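Local coordinates for putative nucleoprotein (Infectious salmon anemia virus, PDB 4EWC) that encapsidates the negative-strand viral RNA, shielding it from nucleases and forming the ribonucleoprotein that serves as template for transcription and replication, at residues L149-V154 and A262-S267; N405-M410 and C420-E425. All blocks are in the same frame, centred on the assembly; numbering follows the deposited sequence.

Contact 1 of 2, residues L149-V154 and A262-S267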
loop_
_atom_site.group_PDB
_atom_site.type_symbol
_atom_site.label_atom_id
_atom_site.label_comp_id
_atom_site.label_asym_id
_atom_site.label_seq_id
_atom_site.Cartn_x
_atom_site.Cartn_y
_atom_site.Cartn_z
ATOM N N LEU A 149 14.019 25.354 22.385
ATOM C CA LEU A 149 14.508 25.953 23.619
ATOM C C LEU A 149 13.772 25.323 24.793
ATOM O O LEU A 149 14.390 24.849 25.756
ATOM C CB LEU A 149 14.299 27.467 23.605
ATOM C CG LEU A 149 14.791 28.181 24.856
ATOM C CD1 LEU A 149 16.210 27.725 25.137
ATOM C CD2 LEU A 149 14.740 29.685 24.720
ATOM N N PHE A 150 12.447 25.320 24.686
ATOM C CA PHE A 150 11.572 24.680 25.653
ATOM C C PHE A 150 12.032 23.267 25.956
ATOM O O PHE A 150 12.206 22.912 27.118
ATOM C CB PHE A 150 10.124 24.669 25.147
ATOM C CG PHE A 150 9.140 24.071 26.118
ATOM C CD1 PHE A 150 9.021 22.695 26.263
ATOM C CD2 PHE A 150 8.322 24.887 26.872
ATOM C CE1 PHE A 150 8.128 22.160 27.161
ATOM C CE2 PHE A 150 7.424 24.365 27.765
ATOM C CZ PHE A 150 7.324 23.003 27.912
ATOM N N ILE A 151 12.209 22.455 24.917
ATOM C CA ILE A 151 12.608 21.067 25.122
ATOM C C ILE A 151 13.989 20.979 25.781
ATOM O O ILE A 151 14.156 20.314 26.794
ATOM C CB ILE A 151 12.560 20.241 23.823
ATOM C CG1 ILE A 151 11.108 20.052 23.382
ATOM C CG2 ILE A 151 13.204 18.878 24.049
ATOM C CD1 ILE A 151 10.951 19.620 21.930
ATOM N N GLY A 152 14.965 21.683 25.229
ATOM C CA GLY A 152 16.298 21.723 25.815
ATOM C C GLY A 152 16.395 22.131 27.282
ATOM O O GLY A 152 17.353 21.751 27.964
HETATM N N MSE A 153 15.414 22.895 27.770
HETATM C CA MSE A 153 15.412 23.347 29.164
HETATM C C MSE A 153 14.532 22.488 30.056
HETATM O O MSE A 153 14.864 22.254 31.220
HETATM C CB MSE A 153 15.025 24.833 29.287
HETATM C CG MSE A 153 16.162 25.764 28.896
HETATM SE SE MSE A 153 15.666 27.638 29.101
HETATM C CE MSE A 153 15.572 27.683 31.022
ATOM N N VAL A 154 13.417 22.008 29.509
ATOM C CA VAL A 154 12.460 21.237 30.290
ATOM C C VAL A 154 12.894 19.779 30.446
ATOM O O VAL A 154 12.909 19.258 31.561
ATOM C CB VAL A 154 11.012 21.382 29.713
ATOM C CG1 VAL A 154 9.996 20.414 30.386
ATOM C CG2 VAL A 154 10.531 22.836 29.835
ATOM N N ALA A 262 1.106 22.023 23.786
ATOM C CA ALA A 262 0.164 21.618 22.761
ATOM C C ALA A 262 0.839 20.831 21.632
ATOM O O ALA A 262 0.296 19.837 21.152
ATOM C CB ALA A 262 -0.589 22.829 22.197
ATOM N N LEU A 263 2.027 21.259 21.222
ATOM C CA LEU A 263 2.724 20.611 20.116
ATOM C C LEU A 263 3.215 19.232 20.518
ATOM O O LEU A 263 3.114 18.263 19.746
ATOM C CB LEU A 263 3.890 21.477 19.628
ATOM C CG LEU A 263 3.444 22.773 18.945
ATOM C CD1 LEU A 263 4.630 23.693 18.654
ATOM C CD2 LEU A 263 2.712 22.429 17.660
ATOM N N ILE A 264 3.743 19.164 21.736
ATOM C CA ILE A 264 4.243 17.913 22.308
ATOM C C ILE A 264 3.111 16.950 22.721
ATOM O O ILE A 264 3.170 15.740 22.470
ATOM C CB ILE A 264 5.188 18.212 23.498
ATOM C CG1 ILE A 264 6.304 19.144 23.027
ATOM C CG2 ILE A 264 5.783 16.947 24.086
ATOM C CD1 ILE A 264 7.270 19.581 24.132
HETATM N N MSE A 265 2.069 17.481 23.346
HETATM C CA MSE A 265 0.928 16.624 23.664
HETATM C C MSE A 265 0.249 16.057 22.413
HETATM O O MSE A 265 -0.158 14.901 22.431
HETATM C CB MSE A 265 -0.049 17.261 24.680
HETATM C CG MSE A 265 0.571 17.532 26.074
HETATM SE SE MSE A 265 1.417 15.975 26.965
HETATM C CE MSE A 265 3.011 15.647 25.928
ATOM N N LYS A 266 0.183 16.839 21.331
ATOM C CA LYS A 266 -0.305 16.316 20.058
ATOM C C LYS A 266 0.443 15.052 19.628
ATOM O O LYS A 266 -0.155 14.090 19.147
ATOM C CB LYS A 266 -0.282 17.350 18.928
ATOM C CG LYS A 266 -0.884 16.837 17.612
ATOM C CD LYS A 266 -0.919 17.896 16.500
ATOM C CE LYS A 266 -1.559 17.372 15.194
ATOM N NZ LYS A 266 -3.000 17.068 15.347
ATOM N N SER A 267 1.752 15.036 19.826
ATOM C CA SER A 267 2.541 13.882 19.424
ATOM C C SER A 267 2.300 12.688 20.354
ATOM O O SER A 267 2.024 11.584 19.899
ATOM C CB SER A 267 4.004 14.245 19.361
ATOM O OG SER A 267 4.259 15.136 18.311
#

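Contact 2 of 2, residues N405-M410 and C420-E425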
loop_
_atom_site.group_PDB
_atom_site.type_symbol
_atom_site.label_atom_id
_atom_site.label_comp_id
_atom_site.label_asym_id
_atom_site.label_seq_id
_atom_site.Cartn_x
_atom_site.Cartn_y
_atom_site.Cartn_z
ATOM N N ASN A 405 24.022 15.660 24.211
ATOM C CA ASN A 405 23.687 16.345 22.956
ATOM C C ASN A 405 22.749 17.534 23.129
ATOM O O ASN A 405 21.938 17.572 24.054
ATOM C CB ASN A 405 23.102 15.365 21.945
ATOM C CG ASN A 405 24.000 14.183 21.702
ATOM O OD1 ASN A 405 25.209 14.337 21.487
ATOM N ND2 ASN A 405 23.430 12.990 21.755
ATOM N N SER A 406 22.871 18.498 22.220
ATOM C CA SER A 406 22.080 19.729 22.261
ATOM C C SER A 406 21.025 19.812 21.159
ATOM O O SER A 406 21.317 19.567 19.986
ATOM C CB SER A 406 23.003 20.937 22.145
ATOM O OG SER A 406 22.257 22.143 22.086
ATOM N N VAL A 407 19.808 20.188 21.532
ATOM C CA VAL A 407 18.740 20.335 20.546
ATOM C C VAL A 407 18.357 21.782 20.277
ATOM O O VAL A 407 17.402 22.064 19.538
ATOM C CB VAL A 407 17.474 19.587 20.978
ATOM C CG1 VAL A 407 17.768 18.092 21.124
ATOM C CG2 VAL A 407 16.934 20.175 22.278
ATOM N N LEU A 408 19.100 22.708 20.864
ATOM C CA LEU A 408 18.765 24.118 20.712
ATOM C C LEU A 408 18.777 24.559 19.258
ATOM O O LEU A 408 17.979 25.408 18.868
ATOM C CB LEU A 408 19.689 24.988 21.560
ATOM C CG LEU A 408 19.612 24.645 23.048
ATOM C CD1 LEU A 408 20.523 25.565 23.844
ATOM C CD2 LEU A 408 18.160 24.698 23.569
ATOM N N ALA A 409 19.649 23.967 18.451
ATOM C CA ALA A 409 19.748 24.375 17.049
ATOM C C ALA A 409 18.901 23.500 16.123
ATOM O O ALA A 409 19.099 23.490 14.916
ATOM C CB ALA A 409 21.203 24.384 16.593
HETATM N N MSE A 410 17.961 22.754 16.690
HETATM C CA MSE A 410 17.186 21.841 15.870
HETATM C C MSE A 410 15.838 22.418 15.463
HETATM O O MSE A 410 15.306 23.308 16.127
HETATM C CB MSE A 410 17.033 20.488 16.552
HETATM C CG MSE A 410 18.203 19.568 16.303
HETATM SE SE MSE A 410 18.084 18.006 17.434
HETATM C CE MSE A 410 19.392 16.831 16.558
ATOM N N CYS A 420 14.543 12.247 13.154
ATOM C CA CYS A 420 15.171 10.991 12.752
ATOM C C CYS A 420 16.644 10.881 13.232
ATOM O O CYS A 420 17.108 9.792 13.595
ATOM C CB CYS A 420 15.042 10.738 11.253
ATOM S SG CYS A 420 13.317 10.579 10.639
ATOM N N LYS A 421 17.365 11.999 13.252
ATOM C CA LYS A 421 18.736 12.019 13.746
ATOM C C LYS A 421 18.807 11.583 15.185
ATOM O O LYS A 421 19.723 10.859 15.572
ATOM C CB LYS A 421 19.347 13.400 13.636
ATOM C CG LYS A 421 19.857 13.747 12.255
ATOM C CD LYS A 421 20.361 15.173 12.248
ATOM C CE LYS A 421 20.592 15.698 10.841
ATOM N NZ LYS A 421 20.984 17.136 10.906
ATOM N N ILE A 422 17.844 12.020 15.988
ATOM C CA ILE A 422 17.803 11.593 17.383
ATOM C C ILE A 422 17.432 10.114 17.472
ATOM O O ILE A 422 18.014 9.362 18.265
ATOM C CB ILE A 422 16.841 12.457 18.210
ATOM C CG1 ILE A 422 17.443 13.843 18.402
ATOM C CG2 ILE A 422 16.546 11.812 19.573
ATOM C CD1 ILE A 422 16.502 14.816 19.025
ATOM N N CYS A 423 16.480 9.706 16.631
ATOM C CA CYS A 423 16.048 8.313 16.557
ATOM C C CYS A 423 17.202 7.371 16.287
ATOM O O CYS A 423 17.390 6.403 17.019
ATOM C CB CYS A 423 14.993 8.118 15.466
ATOM S SG CYS A 423 13.314 8.675 15.882
ATOM N N ARG A 424 17.953 7.633 15.223
ATOM C CA ARG A 424 19.082 6.778 14.884
ATOM C C ARG A 424 20.126 6.744 16.010
ATOM O O ARG A 424 20.712 5.693 16.293
ATOM C CB ARG A 424 19.718 7.207 13.560
ATOM C CG ARG A 424 18.766 7.181 12.385
ATOM C CD ARG A 424 19.456 7.477 11.067
ATOM N NE ARG A 424 18.474 7.771 10.039
ATOM C CZ ARG A 424 18.040 8.995 9.753
ATOM N NH1 ARG A 424 18.520 10.048 10.408
ATOM N NH2 ARG A 424 17.128 9.173 8.799
ATOM N N GLU A 425 20.323 7.884 16.674
ATOM C CA GLU A 425 21.366 8.022 17.694
ATOM C C GLU A 425 21.080 7.295 19.009
ATOM O O GLU A 425 21.876 6.464 19.447
ATOM C CB GLU A 425 21.668 9.497 17.974
ATOM C CG GLU A 425 23.056 9.761 18.576
ATOM C CD GLU A 425 23.197 9.374 20.061
ATOM O OE1 GLU A 425 22.215 9.529 20.838
ATOM O OE2 GLU A 425 24.307 8.931 20.449
#

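Contact 1 of 2, residues L149-V154 and A262-S267
The ring of F150 is the one flat group that meets the other helix, and I264 reaches it at a slant, neither squarely over a face nor straight at an edge. The touching atom is the terminal methyl of I264. Its CD1 lies 4.1 Å from CE1 of F150, with CD1 of the ring only slightly farther off. One face of the ring is already taken from within its own helix: CG2 of V154, one turn on, sits 3.6 Å above the plane and over the ring centre. This is a CH-pi type of packing. S257, C260 and M261 of helix 253-269 also touch the F150 side chain.

The second partner of the same methyl is I151. CG1 of I151 is 3.9 Å from CD1 of I264, so one methyl is shared by two neighbouring residues of helix 142-162. I264 can do this because its chain is drawn out: CD1 is anti to CA (chi2 177°), which carries the methyl away from its own backbone. The CA atoms of I151 and I264 remain 9.4 Å apart. Between residues 149-154 and 262-267 the contact is made by side chains alone.

All three residues are buried, and the contact is wholly apolar. The area involved is small, 91 Å² summed over both sides. Other residues complete the surroundings of I264: L147 from helix 142-162 and M181 from helix 174-188. On the far flank of helix 253-269, K266 forms a salt bridge with E296. The contact is plain helix-to-helix packing, typical of the hydrophobic interior of an alpha-helical protein such as this orthomyxovirus nucleoprotein.

Contact 2 of 2, residues N405-M410 and C420-E425
M410 and V407 both meet I422, and together they make the apolar part of this contact. The selenium of M410, a selenomethionine, lies 3.9 Å from CD1 of I422. The terminal methyl CE of M410 lies 4.0 Å from CG1 of I422, and the two side chains cross at a slant. CG1 of V407 approaches CD1 of I422 at 4.1 Å, with these side chains at about a right angle. Beside this patch, N405 and E425 approach from opposite directions. ND2 of N405 is 3.8 Å from OE1 of E425, and the amide and carboxylate planes are turned 78° apart. This is proximity of polar groups, too long to count as a hydrogen bond.

The M410 chain is extended beyond CG (chi2 170°), which carries SE and CE across to the helix. In I422, CG1 is anti to the carbonyl carbon (chi1 -71°) and the chain runs on extended. This brings CD1 near the loop, although CB does not point there.

The next shell fixes the backbone. V407 to M410 is a type I beta turn, closed by M410 N to V407 O at 3.0 Å. It sets V407 and M410 at the two ends of one turn. The carbonyl of M410 is also held by the hydroxyl of S148, from helix 142-162. On the other side, E425 N bonds to K421 O at 3.2 Å within helix 417-425. Y400 of helix 394-402 touches N405, M410 and E425, while L397 and P392 touch I422.

The chemistry is thus divided. V407 and I422 are buried and give a hydrophobic centre, whereas N405 and E425 lie toward its more exposed border. Adhesion across the contact probably rests mainly on the apolar groups, with at most a weak electrostatic attraction between amide and carboxylate.

How the contacts relate
Of the parts joined here, helix 142-162 comes first along the chain and helix 253-269 much later. Contact 1 joins them and closes a long loop of 107 intervening residues, which includes helix 174-188. Contact 2 follows in series. It closes a short loop of nine residues, joining the turn after helix 394-402 to helix 417-425. The two neither nest nor cross. The centres of contact 1 and contact 2 are about 14 Å apart, and the contacts touch. V407 CG2 packs 3.9 Å from G152 N, and L408 CD2 lies 3.9 Å from L149 CA. Helix 142-162 thus links helix 253-269 to the 405-410 loop of the C-terminal family region.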